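Local coordinates for 14-3-3 protein (Cryptosporidium parvum, PDB 3EFZ) that probably binds phosphoserine-containing partner proteins, as other members of the 14-3-3 family do, and so takes part in cell signalling, at residues B[101-104]-B[105-109]. Sequence-based numbering, arbitrary orientation.
Sequences EFIQ and VIEDI
Q104 lays its side-chain amide over the next turn of the helix and overlaps D108 only at its NE2 end, the amide and carboxylate planes turned 45° apart. With CG anti to the backbone N (chi1 -169°) and a bend at chi2, the chain turns along the helix, and Q104 NE2 donates to D108 OD1 at 3.0 Å. That oxygen is met from above the carboxylate plane, whereas it lies close to the plane of the amide, which directs the N-H well. Glutamine is long enough to span one turn, and the shorter aspartate presents its oxygen near the backbone. D108 OD1 also forms a salt bridge with R111, and Q104 OE1 accepts a hydrogen bond from K96.

This i to i+4 pair belongs to an amphipathic stretch near the start of helix 100-131, one of the long helices of the all-helical 14-3-3 fold, held by backbone bonds such as D108 N to Q104 O at 2.9 Å. With CG beside the backbone N (chi1 -74°), glutamate E107 runs its methylenes past the I103 carbonyl and its carboxylate towards K96, a long, weak ion pair.

On the apolar side, F102 CE2 lies 3.8 Å from I106 CG1, meeting it obliquely, while I103 CD1 reaches the ring edge in plane. A flat ring and branched aliphatic chains suit buried F102, I103, I106 and I109; F102 packs on L92 and I109 on I85 of the second subunit, and V105, partly exposed, on its S84.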
ATOM      1  N   GLU B 101      12.433 -10.277 -23.141  1.00 36.97           N
ATOM      2  CA  GLU B 101      11.037  -9.958 -22.908  1.00 37.27           C
ATOM      3  C   GLU B 101      10.677  -9.895 -21.438  1.00 36.21           C
ATOM      4  O   GLU B 101       9.915  -9.025 -21.025  1.00 36.95           O
ATOM      5  CB  GLU B 101      10.118 -10.958 -23.617  1.00 37.49           C
ATOM      6  CG  GLU B 101       8.684 -10.788 -23.163  1.00 40.49           C
ATOM      7  CD  GLU B 101       7.702 -11.580 -23.961  1.00 44.47           C
ATOM      8  OE1 GLU B 101       6.500 -11.220 -23.874  1.00 46.85           O
ATOM      9  OE2 GLU B 101       8.109 -12.542 -24.656  1.00 44.15           O
ATOM     10  N   PHE B 102      11.204 -10.826 -20.645  1.00 35.56           N
ATOM     11  CA  PHE B 102      10.948 -10.812 -19.210  1.00 34.19           C
ATOM     12  C   PHE B 102      11.525  -9.546 -18.526  1.00 34.21           C
ATOM     13  O   PHE B 102      10.876  -8.916 -17.678  1.00 33.55           O
ATOM     14  CB  PHE B 102      11.510 -12.068 -18.548  1.00 33.66           C
ATOM     15  CG  PHE B 102      11.301 -12.088 -17.050  1.00 33.29           C
ATOM     16  CD1 PHE B 102      10.133 -12.616 -16.503  1.00 32.64           C
ATOM     17  CD2 PHE B 102      12.252 -11.536 -16.196  1.00 32.29           C
ATOM     18  CE1 PHE B 102       9.920 -12.599 -15.100  1.00 31.38           C
ATOM     19  CE2 PHE B 102      12.050 -11.509 -14.813  1.00 32.65           C
ATOM     20  CZ  PHE B 102      10.881 -12.070 -14.271  1.00 32.09           C
ATOM     21  N   ILE B 103      12.759  -9.207 -18.882  1.00 34.28           N
ATOM     22  CA  ILE B 103      13.475  -8.091 -18.265  1.00 34.75           C
ATOM     23  C   ILE B 103      12.869  -6.738 -18.684  1.00 34.50           C
ATOM     24  O   ILE B 103      12.839  -5.791 -17.892  1.00 34.77           O
ATOM     25  CB  ILE B 103      14.984  -8.167 -18.544  1.00 34.53           C
ATOM     26  CG1 ILE B 103      15.579  -9.449 -17.942  1.00 33.38           C
ATOM     27  CG2 ILE B 103      15.713  -6.915 -17.984  1.00 35.70           C
ATOM     28  CD1 ILE B 103      15.595  -9.474 -16.412  1.00 30.90           C
ATOM     29  N   GLN B 104      12.330  -6.698 -19.901  1.00 34.49           N
ATOM     30  CA  GLN B 104      11.583  -5.543 -20.418  1.00 34.43           C
ATOM     31  C   GLN B 104      10.296  -5.289 -19.643  1.00 34.36           C
ATOM     32  O   GLN B 104       9.934  -4.149 -19.415  1.00 34.39           O
ATOM     33  CB  GLN B 104      11.257  -5.713 -21.907  1.00 34.17           C
ATOM     34  CG  GLN B 104      10.718  -4.444 -22.561  1.00 32.97           C
ATOM     35  CD  GLN B 104      11.764  -3.344 -22.626  1.00 31.75           C
ATOM     36  OE1 GLN B 104      12.783  -3.483 -23.312  1.00 30.85           O
ATOM     37  NE2 GLN B 104      11.539  -2.260 -21.881  1.00 30.62           N
ATOM     38  N   VAL B 105       9.605  -6.353 -19.244  1.00 34.76           N
ATOM     39  CA  VAL B 105       8.381  -6.210 -18.450  1.00 34.41           C
ATOM     40  C   VAL B 105       8.750  -5.603 -17.108  1.00 34.57           C
ATOM     41  O   VAL B 105       8.072  -4.705 -16.628  1.00 35.05           O
ATOM     42  CB  VAL B 105       7.633  -7.561 -18.310  1.00 34.23           C
ATOM     43  CG1 VAL B 105       6.494  -7.460 -17.290  1.00 35.32           C
ATOM     44  CG2 VAL B 105       7.121  -8.010 -19.667  1.00 34.26           C
ATOM     45  N   ILE B 106       9.857  -6.081 -16.536  1.00 35.36           N
ATOM     46  CA  ILE B 106      10.405  -5.587 -15.277  1.00 35.92           C
ATOM     47  C   ILE B 106      10.790  -4.102 -15.370  1.00 36.42           C
ATOM     48  O   ILE B 106      10.433  -3.313 -14.488  1.00 36.74           O
ATOM     49  CB  ILE B 106      11.589  -6.471 -14.787  1.00 35.64           C
ATOM     50  CG1 ILE B 106      11.079  -7.864 -14.389  1.00 35.49           C
ATOM     51  CG2 ILE B 106      12.328  -5.825 -13.610  1.00 36.48           C
ATOM     52  CD1 ILE B 106      10.231  -7.874 -13.075  1.00 33.89           C
ATOM     53  N   GLU B 107      11.475  -3.738 -16.448  1.00 37.27           N
ATOM     54  CA  GLU B 107      11.855  -2.353 -16.746  1.00 37.78           C
ATOM     55  C   GLU B 107      10.646  -1.435 -16.898  1.00 37.74           C
ATOM     56  O   GLU B 107      10.654  -0.304 -16.390  1.00 37.79           O
ATOM     57  CB  GLU B 107      12.712  -2.301 -18.013  1.00 37.39           C
ATOM     58  CG  GLU B 107      14.126  -2.812 -17.777  1.00 39.58           C
ATOM     59  CD  GLU B 107      15.003  -2.783 -19.006  1.00 40.89           C
ATOM     60  OE1 GLU B 107      14.576  -2.226 -20.043  1.00 42.82           O
ATOM     61  OE2 GLU B 107      16.143  -3.305 -18.926  1.00 41.82           O
ATOM     62  N   ASP B 108       9.617  -1.925 -17.594  1.00 38.08           N
ATOM     63  CA  ASP B 108       8.386  -1.149 -17.828  1.00 37.93           C
ATOM     64  C   ASP B 108       7.622  -0.853 -16.526  1.00 37.59           C
ATOM     65  O   ASP B 108       7.135   0.264 -16.326  1.00 36.58           O
ATOM     66  CB  ASP B 108       7.465  -1.875 -18.812  1.00 37.77           C
ATOM     67  CG  ASP B 108       7.979  -1.856 -20.230  1.00 39.26           C
ATOM     68  OD1 ASP B 108       9.085  -1.321 -20.495  1.00 40.35           O
ATOM     69  OD2 ASP B 108       7.257  -2.396 -21.092  1.00 40.24           O
ATOM     70  N   ILE B 109       7.519  -1.869 -15.668  1.00 37.69           N
ATOM     71  CA  ILE B 109       6.908  -1.735 -14.329  1.00 37.59           C
ATOM     72  C   ILE B 109       7.668  -0.745 -13.450  1.00 38.11           C
ATOM     73  O   ILE B 109       7.057   0.065 -12.736  1.00 38.47           O
ATOM     74  CB  ILE B 109       6.777  -3.121 -13.616  1.00 37.44           C
ATOM     75  CG1 ILE B 109       5.731  -3.977 -14.328  1.00 35.40           C
ATOM     76  CG2 ILE B 109       6.475  -2.964 -12.110  1.00 37.41           C
ATOM     77  CD1 ILE B 109       5.846  -5.452 -14.081  1.00 36.03           C
TER